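Local coordinates for protein exodeoxyribonuclease III (Methanosarcina mazei, PDB 5J8N) that probably acts in DNA repair as a magnesium-dependent nuclease that cuts DNA at abasic sites and trims duplexes from their 3' ends, at residues Y57-S62 and K76-K81; E120-K125 and G172-E177; F193-P198 and E232-A237; Y102-L107 and G143-I148. The protein carries 3 engineered substitutions. One frame throughout, in Å; residues are numbered along the deposited sequence. Where two conformers were deposited one is given.

In the fold
The four contacts sample the two sheets and the helices of a DNase I-like fold. Contacts 1 and 3 involve the outermost strands of the six-stranded sheet, 57-61 and 234-239, and their centres lie about 25 Å apart. Contact 4 pairs strands 106-111 and 146-149 in the other sheet and touches contact 1, where Tyr102 meets Asn77 and Pro79, about 14 Å between centres. Helix 119-141 joins the two strands of contact 4 and carries half of contact 2, so these two alternate along the chain, with centres about 27 Å apart. Contact 1 closes first, a short connection; the others join parts of the chain 34 to 47 residues apart, contact 3 opening last.

Contact 1: Y57-S62 and K76-K81; sequences YNYFVS and KNKPIK
Tyr57, at the start of strand 57-61, lays its ring along the backbone of Lys76-Lys78, which has just left the neighbouring strand 71-75. Its CG stands anti to the carbonyl carbon (chi1 -64°), and the ring turns one face to Lys78. CB of Lys78 sits 3.8 Å from the ring centroid of Tyr57 and 14° off the normal, a CH-pi contact. The lysine chain then bends at chi3 (-66°), which keeps CE of Lys78 near the ring, 3.7 Å from CE1 of Tyr57. At the edge of the same ring, and in its plane, lies the carbonyl oxygen of Lys76, 3.6 Å from CE2 of Tyr57. The ammonium of Lys76 is engaged elsewhere, by the carbonyl of His29.

Two residues on, Tyr59 also faces this connection with its CB, and its phenolic end makes the contact: OH of Tyr59 lies 3.3 Å from CD of Pro79, and CE2 of Tyr59 lies 3.5 Å from that same carbon. The proline comes from the opposite direction. The hydroxyl of Tyr59 also meets CG of Lys78 at 3.8 Å, the two side chains running nearly perpendicular. Beyond this pair, Tyr59 reaches Leu82 of strand 81-84 while Pro79 rests on Thr100 of strand 97-101.

Backbone bonds from Tyr57 to Ser75 and from Tyr59 to Thr73 fix the edge strand beside 71-75. The arrangement illustrates how tyrosines on an outermost strand can cover the chain as it passes from one sheet to the other in the two-sheet sandwich of DNase I-like nucleases.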
# COMPACT_ATOMS: atom_id res chain seq x y z
N TYR A 57 11.94 3.16 -14.09
CA TYR A 57 12.26 4.33 -13.29
C TYR A 57 12.00 3.92 -11.85
O TYR A 57 11.09 3.14 -11.58
CB TYR A 57 11.40 5.52 -13.68
CG TYR A 57 11.67 5.97 -15.10
CD1 TYR A 57 12.67 6.91 -15.37
CD2 TYR A 57 10.94 5.45 -16.18
CE1 TYR A 57 12.94 7.31 -16.66
CE2 TYR A 57 11.21 5.86 -17.49
CZ TYR A 57 12.22 6.78 -17.71
OH TYR A 57 12.51 7.19 -18.98
N ASN A 58 12.76 4.48 -10.91
CA ASN A 58 12.42 4.21 -9.52
C ASN A 58 12.57 5.45 -8.66
O ASN A 58 13.42 6.30 -8.95
CB ASN A 58 13.29 3.06 -8.96
CG ASN A 58 14.71 3.47 -8.70
OD1 ASN A 58 15.04 3.94 -7.61
ND2 ASN A 58 15.56 3.38 -9.73
N TYR A 59 11.72 5.50 -7.63
CA TYR A 59 11.65 6.68 -6.73
C TYR A 59 11.42 6.20 -5.33
O TYR A 59 10.56 5.35 -5.12
CB TYR A 59 10.51 7.63 -7.16
CG TYR A 59 10.63 7.97 -8.64
CD1 TYR A 59 11.51 8.93 -9.06
CD2 TYR A 59 9.92 7.24 -9.58
CE1 TYR A 59 11.67 9.19 -10.42
CE2 TYR A 59 10.10 7.49 -10.90
CZ TYR A 59 10.92 8.44 -11.32
OH TYR A 59 11.15 8.66 -12.67
N PHE A 60 12.17 6.71 -4.36
CA PHE A 60 12.08 6.25 -2.99
C PHE A 60 12.02 7.41 -2.04
O PHE A 60 12.65 8.49 -2.33
CB PHE A 60 13.33 5.40 -2.60
CG PHE A 60 13.26 3.99 -3.10
CD1 PHE A 60 13.65 3.68 -4.40
CD2 PHE A 60 12.68 2.99 -2.30
CE1 PHE A 60 13.54 2.33 -4.86
CE2 PHE A 60 12.59 1.66 -2.73
CZ PHE A 60 13.02 1.34 -4.01
N VAL A 61 11.37 7.20 -0.91
CA VAL A 61 11.44 8.17 0.20
C VAL A 61 11.84 7.38 1.43
O VAL A 61 11.36 6.24 1.66
CB VAL A 61 10.13 8.94 0.38
CG1 VAL A 61 9.01 8.09 0.78
CG2 VAL A 61 10.32 10.11 1.41
N SER A 62 12.75 7.97 2.18
CA SER A 62 13.23 7.43 3.46
C SER A 62 12.70 8.24 4.63
O SER A 62 12.55 9.49 4.54
CB SER A 62 14.74 7.51 3.55
OG SER A 62 15.44 6.41 2.95
N LYS A 76 7.51 1.47 -15.36
CA LYS A 76 8.07 1.44 -16.70
C LYS A 76 8.01 2.82 -17.37
O LYS A 76 8.92 3.16 -18.13
CB LYS A 76 7.33 0.40 -17.59
CG LYS A 76 7.53 -1.02 -17.07
CD LYS A 76 6.96 -2.06 -18.07
CE LYS A 76 7.11 -3.47 -17.54
NZ LYS A 76 6.76 -4.45 -18.62
N ASN A 77 6.95 3.57 -17.09
CA ASN A 77 6.79 4.93 -17.61
C ASN A 77 7.29 5.97 -16.59
O ASN A 77 7.13 5.77 -15.39
CB ASN A 77 5.33 5.21 -17.94
CG ASN A 77 4.84 4.43 -19.17
OD1 ASN A 77 5.62 4.04 -20.02
ND2 ASN A 77 3.54 4.22 -19.23
N LYS A 78 7.84 7.07 -17.11
CA LYS A 78 8.33 8.14 -16.23
C LYS A 78 7.14 8.94 -15.73
O LYS A 78 6.31 9.36 -16.51
CB LYS A 78 9.30 9.07 -16.97
CG LYS A 78 9.96 10.07 -16.01
CD LYS A 78 10.64 11.22 -16.75
CE LYS A 78 11.80 10.72 -17.55
NZ LYS A 78 12.60 11.90 -18.02
N PRO A 79 7.06 9.13 -14.42
CA PRO A 79 6.01 10.01 -13.91
C PRO A 79 6.11 11.41 -14.45
O PRO A 79 7.21 11.90 -14.71
CB PRO A 79 6.28 10.08 -12.41
CG PRO A 79 7.18 8.94 -12.09
CD PRO A 79 7.92 8.61 -13.35
N ILE A 80 4.98 12.09 -14.55
CA ILE A 80 4.99 13.51 -14.89
C ILE A 80 5.13 14.43 -13.68
O ILE A 80 5.35 15.62 -13.85
CB ILE A 80 3.73 13.93 -15.69
CG1 ILE A 80 2.47 13.73 -14.88
CG2 ILE A 80 3.58 13.06 -16.95
CD1 ILE A 80 1.19 14.10 -15.72
N LYS A 81 4.99 13.88 -12.48
CA LYS A 81 5.17 14.64 -11.21
C LYS A 81 5.51 13.63 -10.13
O LYS A 81 5.00 12.50 -10.11
CB LYS A 81 3.88 15.39 -10.84
CG LYS A 81 4.02 16.38 -9.69
CD LYS A 81 2.72 17.24 -9.50
CE LYS A 81 3.10 18.71 -9.34
NZ LYS A 81 4.08 18.93 -8.21

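Contact 2: E120-K125 and G172-E177; sequences ERLGYK and GFLPEE
Lys125, on helix 119-141, and Glu177, in the first turn of helix 175-186, mark the closest backbone approach, their CA atoms 8.9 Å apart. Lys125 is fully extended, with CG anti to the backbone N (chi1 179°). Its NZ forms a salt bridge of 2.7 Å with OE2 of Glu177, arriving from above the carboxylate plane, 64° out of it. OE1 of Glu177 is taken up by two backbone N-H groups, N of Gly172 at 2.8 Å, on the syn side, and N of Leu174 at 2.9 Å, nearly in line with the C-O bond. Leu174 is the N-cap residue, so the glutamate in the first turn reaches back to bond the N-cap N-H. Ser171 OG also bonds OE2. With an alanine in place of Glu177, Lys125 would probably lose its counter-charge and the N-H groups of Gly172 and Leu174 their shared acceptor.

One turn earlier on helix 119-141, Leu122 and Leu174 meet tip to tip, CD2 of Leu122 lying 3.6 Å from CD1 of Leu174. CD1 of Leu122 lies 3.5 Å from OE2 of Glu177, across the carboxylate plane from the ammonium. Lys125 NZ also bonds Thr154 OG1 and the carbonyl of Asn153, a predicted transition-state stabiliser.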
# COMPACT_ATOMS: atom_id res chain seq x y z
N GLU A 120 -0.09 6.74 21.93
CA GLU A 120 0.34 7.91 21.18
C GLU A 120 0.47 7.51 19.70
O GLU A 120 0.16 8.33 18.80
CB GLU A 120 1.63 8.47 21.75
CG GLU A 120 2.24 9.57 20.93
CD GLU A 120 3.58 9.19 20.38
OE1 GLU A 120 4.30 8.41 21.03
OE2 GLU A 120 3.89 9.65 19.27
N ARG A 121 0.90 6.28 19.42
CA ARG A 121 1.05 5.90 18.03
C ARG A 121 -0.29 5.59 17.40
O ARG A 121 -0.47 5.84 16.22
CB ARG A 121 2.01 4.72 17.83
CG ARG A 121 3.46 5.09 18.06
CD ARG A 121 3.89 6.30 17.24
NE ARG A 121 3.96 5.96 15.82
CZ ARG A 121 4.40 6.78 14.88
NH1 ARG A 121 4.77 8.02 15.15
NH2 ARG A 121 4.46 6.31 13.65
N LEU A 122 -1.24 5.12 18.21
CA LEU A 122 -2.61 4.97 17.69
C LEU A 122 -3.14 6.39 17.32
O LEU A 122 -3.73 6.56 16.24
CB LEU A 122 -3.53 4.30 18.72
CG LEU A 122 -5.01 4.25 18.30
CD1 LEU A 122 -5.19 3.52 16.96
CD2 LEU A 122 -5.85 3.59 19.40
N GLY A 123 -2.85 7.38 18.13
CA GLY A 123 -3.27 8.76 17.88
C GLY A 123 -2.64 9.24 16.60
O GLY A 123 -3.31 9.89 15.77
N TYR A 124 -1.37 8.93 16.40
CA TYR A 124 -0.65 9.36 15.23
C TYR A 124 -1.24 8.72 13.99
O TYR A 124 -1.41 9.37 12.96
CB TYR A 124 0.85 8.99 15.37
CG TYR A 124 1.74 9.45 14.22
CD1 TYR A 124 2.38 10.69 14.27
CD2 TYR A 124 1.98 8.64 13.12
CE1 TYR A 124 3.19 11.10 13.22
CE2 TYR A 124 2.80 9.04 12.08
CZ TYR A 124 3.40 10.27 12.15
OH TYR A 124 4.20 10.63 11.10
N LYS A 125 -1.51 7.41 14.06
CA LYS A 125 -2.16 6.70 12.97
C LYS A 125 -3.49 7.37 12.57
O LYS A 125 -3.73 7.61 11.38
CB LYS A 125 -2.41 5.23 13.38
CG LYS A 125 -3.11 4.41 12.32
CD LYS A 125 -3.34 2.99 12.85
CE LYS A 125 -3.96 2.13 11.73
NZ LYS A 125 -4.29 0.76 12.25
N GLY A 172 -5.55 -2.30 14.43
CA GLY A 172 -5.66 -3.18 13.27
C GLY A 172 -7.13 -3.55 13.10
O GLY A 172 -7.58 -3.81 11.99
N PHE A 173 -7.85 -3.64 14.21
CA PHE A 173 -9.25 -4.00 14.12
C PHE A 173 -10.09 -3.27 15.16
O PHE A 173 -11.09 -3.81 15.62
CB PHE A 173 -9.45 -5.53 14.24
CG PHE A 173 -10.75 -6.00 13.63
CD1 PHE A 173 -11.05 -5.70 12.30
CD2 PHE A 173 -11.69 -6.70 14.39
CE1 PHE A 173 -12.29 -6.05 11.73
CE2 PHE A 173 -12.96 -7.09 13.82
CZ PHE A 173 -13.21 -6.76 12.48
N LEU A 174 -9.65 -2.06 15.54
CA LEU A 174 -10.45 -1.25 16.47
C LEU A 174 -11.64 -0.63 15.79
O LEU A 174 -11.55 -0.22 14.63
CB LEU A 174 -9.60 -0.15 17.11
CG LEU A 174 -8.41 -0.65 17.96
CD1 LEU A 174 -7.53 0.55 18.28
CD2 LEU A 174 -8.88 -1.24 19.28
N PRO A 175 -12.77 -0.52 16.51
CA PRO A 175 -13.91 0.14 15.87
C PRO A 175 -13.58 1.49 15.22
O PRO A 175 -14.05 1.76 14.09
CB PRO A 175 -14.92 0.29 17.04
CG PRO A 175 -14.66 -0.97 17.89
CD PRO A 175 -13.11 -1.07 17.85
N GLU A 176 -12.78 2.35 15.86
CA GLU A 176 -12.52 3.66 15.32
C GLU A 176 -11.69 3.62 14.03
O GLU A 176 -11.82 4.47 13.15
CB GLU A 176 -11.83 4.53 16.38
CG GLU A 176 -10.58 3.85 16.98
CD GLU A 176 -10.83 3.08 18.30
OE1 GLU A 176 -9.93 3.17 19.19
OE2 GLU A 176 -11.89 2.41 18.49
N GLU A 177 -10.82 2.63 13.92
CA GLU A 177 -10.04 2.47 12.70
C GLU A 177 -10.94 2.02 11.53
O GLU A 177 -10.83 2.52 10.38
CB GLU A 177 -8.92 1.47 12.91
CG GLU A 177 -7.92 1.93 13.96
CD GLU A 177 -7.00 0.82 14.40
OE1 GLU A 177 -7.48 -0.32 14.61
OE2 GLU A 177 -5.79 1.09 14.51

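Contact 3: F193-P198 and E232-A237; sequences FRMFNP and ENVKSA
Ala237 and Phe193 mark the close-packed part of this contact, where the short helix 192-196 presses on strand 234-239. The backbones come nearest at this pair, and the methyl of Ala237 fits against the helix, CB lying 3.7 Å from N of Phe193. Met195 adds its bent terminus to the packing, CE of Met195 lying 4.0 Å from CB of Val234. Where the backbones come nearest, one water joins the carbonyls of Phe193 and Ala237, donating to O of Phe193 at 2.9 Å and to O of Ala237 at 2.8 Å. The oxygen of Phe193 already accepts from the N-H groups of Phe196 and Asn197.

At the exposed margin Phe196 lies over the strand, directed there with its CG anti to the carbonyl carbon (chi1 -56°). The CD2-CE2-CZ side of the ring does the touching: CE2 of Phe196 is 3.7 Å from CG1 of Val234, and CD2 of Phe196 is 4.0 Å from CB of Ala237. In the ring plane, at the edge, the carbonyl oxygen of Val234 stands 3.5 Å from CZ of Phe196. On the solvent side, Lys235 points away from the helix and curls back to the carbonyl of Glu232.

Opposite Glu254 of strand 251-256 the edge strand sets two residues, Lys235 and Ser236, making a classic beta bulge, and Ser236 OG bonds the Glu254 side chain. Helix 192-196 follows strand 189-191 of the other sheet, and strand 218-227 packs against both segments, Val226 touching Val234 and Arg220 touching Phe193.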
# COMPACT_ATOMS: atom_id res chain seq x y z
N PHE A 193 -10.31 -4.74 -4.50
CA PHE A 193 -10.54 -6.18 -4.37
C PHE A 193 -12.00 -6.53 -4.26
O PHE A 193 -12.48 -7.47 -4.87
CB PHE A 193 -9.76 -6.71 -3.19
CG PHE A 193 -9.79 -8.21 -3.10
CD1 PHE A 193 -9.05 -8.98 -3.99
CD2 PHE A 193 -10.59 -8.82 -2.15
CE1 PHE A 193 -9.11 -10.37 -3.94
CE2 PHE A 193 -10.67 -10.21 -2.06
CZ PHE A 193 -9.93 -11.01 -2.98
N ARG A 194 -12.74 -5.72 -3.49
CA ARG A 194 -14.16 -5.94 -3.26
C ARG A 194 -15.06 -5.51 -4.42
O ARG A 194 -16.24 -5.83 -4.42
CB ARG A 194 -14.58 -5.22 -1.95
CG ARG A 194 -13.95 -5.80 -0.70
CD ARG A 194 -14.17 -7.33 -0.55
NE ARG A 194 -13.56 -7.81 0.69
CZ ARG A 194 -13.36 -9.10 0.92
NH1 ARG A 194 -13.63 -10.01 -0.01
NH2 ARG A 194 -12.83 -9.48 2.06
N MET A 195 -14.51 -4.86 -5.44
CA MET A 195 -15.27 -4.65 -6.67
C MET A 195 -15.59 -5.97 -7.33
O MET A 195 -16.58 -6.05 -8.05
CB MET A 195 -14.50 -3.78 -7.66
CG MET A 195 -14.38 -2.34 -7.18
SD MET A 195 -13.32 -1.37 -8.25
CE MET A 195 -14.36 -1.34 -9.71
N PHE A 196 -14.79 -7.01 -7.10
CA PHE A 196 -14.98 -8.27 -7.85
C PHE A 196 -15.17 -9.49 -6.94
O PHE A 196 -15.74 -10.49 -7.38
CB PHE A 196 -13.78 -8.55 -8.76
CG PHE A 196 -13.46 -7.43 -9.72
CD1 PHE A 196 -14.15 -7.26 -10.91
CD2 PHE A 196 -12.46 -6.56 -9.40
CE1 PHE A 196 -13.83 -6.22 -11.76
CE2 PHE A 196 -12.14 -5.52 -10.22
CZ PHE A 196 -12.81 -5.36 -11.41
N ASN A 197 -14.68 -9.44 -5.71
CA ASN A 197 -14.64 -10.63 -4.87
C ASN A 197 -15.16 -10.35 -3.48
O ASN A 197 -14.48 -9.64 -2.71
CB ASN A 197 -13.22 -11.18 -4.80
CG ASN A 197 -13.17 -12.56 -4.12
OD1 ASN A 197 -14.09 -12.94 -3.39
ND2 ASN A 197 -12.14 -13.33 -4.41
N PRO A 198 -16.33 -10.88 -3.15
CA PRO A 198 -16.94 -10.67 -1.84
C PRO A 198 -16.53 -11.67 -0.77
O PRO A 198 -17.02 -11.53 0.37
CB PRO A 198 -18.42 -10.85 -2.14
CG PRO A 198 -18.43 -11.92 -3.18
CD PRO A 198 -17.24 -11.62 -4.06
N GLU A 232 -14.84 2.26 -14.12
CA GLU A 232 -14.95 1.49 -15.35
C GLU A 232 -13.57 1.14 -15.90
O GLU A 232 -13.45 0.32 -16.83
CB GLU A 232 -15.73 2.27 -16.38
CG GLU A 232 -17.08 2.74 -15.88
CD GLU A 232 -17.92 1.65 -15.25
OE1 GLU A 232 -17.88 0.50 -15.74
OE2 GLU A 232 -18.64 1.95 -14.27
N ASN A 233 -12.54 1.78 -15.36
CA ASN A 233 -11.15 1.46 -15.77
C ASN A 233 -10.53 0.28 -15.08
O ASN A 233 -9.50 -0.24 -15.53
CB ASN A 233 -10.27 2.69 -15.54
CG ASN A 233 -10.77 3.87 -16.33
OD1 ASN A 233 -11.35 4.81 -15.75
ND2 ASN A 233 -10.60 3.84 -17.65
N VAL A 234 -11.10 -0.13 -13.95
CA VAL A 234 -10.54 -1.25 -13.21
C VAL A 234 -10.98 -2.56 -13.81
O VAL A 234 -12.17 -2.88 -13.86
CB VAL A 234 -10.95 -1.24 -11.72
CG1 VAL A 234 -10.28 -2.40 -10.99
CG2 VAL A 234 -10.61 0.09 -11.04
N LYS A 235 -10.01 -3.33 -14.32
CA LYS A 235 -10.38 -4.57 -14.99
C LYS A 235 -10.15 -5.79 -14.13
O LYS A 235 -10.74 -6.83 -14.44
CB LYS A 235 -9.59 -4.69 -16.27
CG LYS A 235 -9.82 -3.54 -17.24
CD LYS A 235 -11.28 -3.33 -17.50
CE LYS A 235 -11.57 -2.12 -18.40
NZ LYS A 235 -13.04 -2.00 -18.71
N SER A 236 -9.29 -5.71 -13.13
CA SER A 236 -9.09 -6.84 -12.24
C SER A 236 -8.50 -6.30 -10.96
O SER A 236 -7.94 -5.19 -10.95
CB SER A 236 -8.13 -7.91 -12.83
OG SER A 236 -6.82 -7.45 -12.75
N ALA A 237 -8.60 -7.06 -9.87
CA ALA A 237 -7.96 -6.71 -8.59
C ALA A 237 -7.61 -8.02 -7.89
O ALA A 237 -8.43 -8.94 -7.85
CB ALA A 237 -8.94 -5.88 -7.73
O HOH W 1 -11.01 -9.10 -6.83

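Contact 4: Y102-L107 and G143-I148; sequences YEDFVL and GKKLVI
Lys145 folds its chain at chi2 (125°) and chi3 (84°), and this double bend returns the ammonium to the loop of Asp104 that leads into the neighbouring strand. NZ of Lys145 donates to the carbonyl oxygen of Asp104 at 2.8 Å, approaching tilted from the carbonyl plane. Phe105 takes the crowded position, its CG between the backbone N and the carbonyl carbon (chi1 58°), which leans the ring obliquely on Val147; CD2 of Phe105 is 3.6 Å from CG2 of Val147.

Strands 106-111 and 146-149 then run parallel, with N of Val106 bonded to O of Lys145 at 2.8 Å and N of Val147 to O of Val106 at 2.9 Å. On one face Val106 and Leu146 lie side by side, CB of Val106 3.9 Å from CD2 of Leu146, and helix 119-141 covers Leu146 through Leu139. On the other, CD1 of Leu107 is 3.7 Å from CG1 of Val147, and Leu107 also packs on Ile33 and Cys35. This is the strand pair of a beta-alpha-beta crossover, one face turned to its own helix and the other to the six-stranded sheet.

A water accepts from NZ of Lys145 at 2.7 Å and donates to OD1 of Asp104, while OD2 bonds Tyr4 OH. Replacing Lys145 by a leucine would probably leave the Asp104 carbonyl without this donor and the bridging water without its lysine partner. The ammonium and OD1 of Asp104 are too far apart for a salt bridge; their charges probably still attract, but the direct bond is to the backbone carbonyl.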
# COMPACT_ATOMS: atom_id res chain seq x y z
N TYR A 102 0.85 9.95 -13.29
CA TYR A 102 1.00 9.49 -14.68
C TYR A 102 -0.02 10.20 -15.56
O TYR A 102 -0.87 10.97 -15.07
CB TYR A 102 0.87 7.97 -14.75
CG TYR A 102 1.94 7.33 -13.92
CD1 TYR A 102 3.24 7.16 -14.43
CD2 TYR A 102 1.69 6.94 -12.60
CE1 TYR A 102 4.26 6.65 -13.62
CE2 TYR A 102 2.70 6.41 -11.79
CZ TYR A 102 3.98 6.26 -12.32
OH TYR A 102 5.00 5.79 -11.52
N GLU A 103 0.06 9.99 -16.89
CA GLU A 103 -0.86 10.72 -17.76
C GLU A 103 -2.30 10.38 -17.41
O GLU A 103 -3.14 11.26 -17.49
CB GLU A 103 -0.62 10.40 -19.24
CG GLU A 103 0.74 10.82 -19.78
CD GLU A 103 0.92 12.32 -19.87
OE1 GLU A 103 -0.06 13.06 -19.62
OE2 GLU A 103 2.05 12.76 -20.18
N ASP A 104 -2.57 9.15 -16.98
CA ASP A 104 -3.95 8.71 -16.80
C ASP A 104 -4.45 8.72 -15.36
O ASP A 104 -5.66 8.57 -15.13
CB ASP A 104 -4.11 7.30 -17.36
CG ASP A 104 -3.95 7.24 -18.88
OD1 ASP A 104 -4.80 7.86 -19.55
OD2 ASP A 104 -2.98 6.59 -19.33
N PHE A 105 -3.58 8.93 -14.37
CA PHE A 105 -4.02 8.92 -12.99
C PHE A 105 -2.90 9.35 -12.10
O PHE A 105 -1.73 9.31 -12.50
CB PHE A 105 -4.51 7.51 -12.54
CG PHE A 105 -3.47 6.40 -12.68
CD1 PHE A 105 -3.33 5.75 -13.90
CD2 PHE A 105 -2.65 6.06 -11.63
CE1 PHE A 105 -2.38 4.75 -14.06
CE2 PHE A 105 -1.70 5.02 -11.77
CZ PHE A 105 -1.56 4.37 -12.98
N VAL A 106 -3.27 9.71 -10.88
CA VAL A 106 -2.35 10.00 -9.79
C VAL A 106 -2.19 8.75 -8.91
O VAL A 106 -3.22 8.19 -8.49
CB VAL A 106 -2.87 11.14 -8.92
CG1 VAL A 106 -2.00 11.37 -7.69
CG2 VAL A 106 -2.99 12.45 -9.77
N LEU A 107 -0.95 8.34 -8.62
CA LEU A 107 -0.70 7.20 -7.75
C LEU A 107 -0.14 7.64 -6.42
O LEU A 107 0.89 8.34 -6.37
CB LEU A 107 0.27 6.26 -8.41
CG LEU A 107 0.69 5.05 -7.59
CD1 LEU A 107 -0.48 4.09 -7.26
CD2 LEU A 107 1.77 4.24 -8.37
N GLY A 143 -10.54 16.91 -9.88
CA GLY A 143 -10.87 16.02 -11.00
C GLY A 143 -9.76 14.99 -11.24
O GLY A 143 -9.82 14.31 -12.25
N LYS A 144 -8.79 14.84 -10.36
CA LYS A 144 -7.81 13.80 -10.53
C LYS A 144 -8.49 12.45 -10.45
O LYS A 144 -9.49 12.27 -9.73
CB LYS A 144 -6.71 13.88 -9.46
CG LYS A 144 -5.88 15.14 -9.48
CD LYS A 144 -5.27 15.40 -10.81
CE LYS A 144 -4.32 16.59 -10.73
NZ LYS A 144 -3.73 16.95 -12.06
N LYS A 145 -7.88 11.47 -11.12
CA LYS A 145 -8.20 10.03 -10.97
C LYS A 145 -7.19 9.49 -10.02
O LYS A 145 -5.99 9.54 -10.34
CB LYS A 145 -8.17 9.32 -12.34
CG LYS A 145 -9.38 9.71 -13.25
CD LYS A 145 -8.89 10.24 -14.61
CE LYS A 145 -8.62 9.08 -15.57
NZ LYS A 145 -7.75 9.41 -16.78
N LEU A 146 -7.61 8.97 -8.87
CA LEU A 146 -6.69 8.56 -7.81
C LEU A 146 -6.62 7.07 -7.66
O LEU A 146 -7.65 6.41 -7.52
CB LEU A 146 -7.16 9.14 -6.47
CG LEU A 146 -6.98 10.66 -6.44
CD1 LEU A 146 -7.93 11.30 -5.45
CD2 LEU A 146 -5.55 11.00 -6.11
N VAL A 147 -5.40 6.55 -7.61
CA VAL A 147 -5.13 5.17 -7.26
C VAL A 147 -4.30 5.26 -5.98
O VAL A 147 -3.27 5.95 -5.97
CB VAL A 147 -4.34 4.45 -8.36
CG1 VAL A 147 -4.00 3.02 -7.94
CG2 VAL A 147 -5.13 4.43 -9.60
N ILE A 148 -4.73 4.59 -4.92
CA ILE A 148 -4.03 4.62 -3.65
C ILE A 148 -3.71 3.21 -3.25
O ILE A 148 -4.60 2.39 -3.01
CB ILE A 148 -4.88 5.27 -2.54
CG1 ILE A 148 -5.29 6.69 -2.99
CG2 ILE A 148 -4.12 5.31 -1.22
CD1 ILE A 148 -6.81 6.87 -3.13
O HOH W 2 -5.59 12.01 -16.23
O HOH W 3 -7.10 8.70 -19.26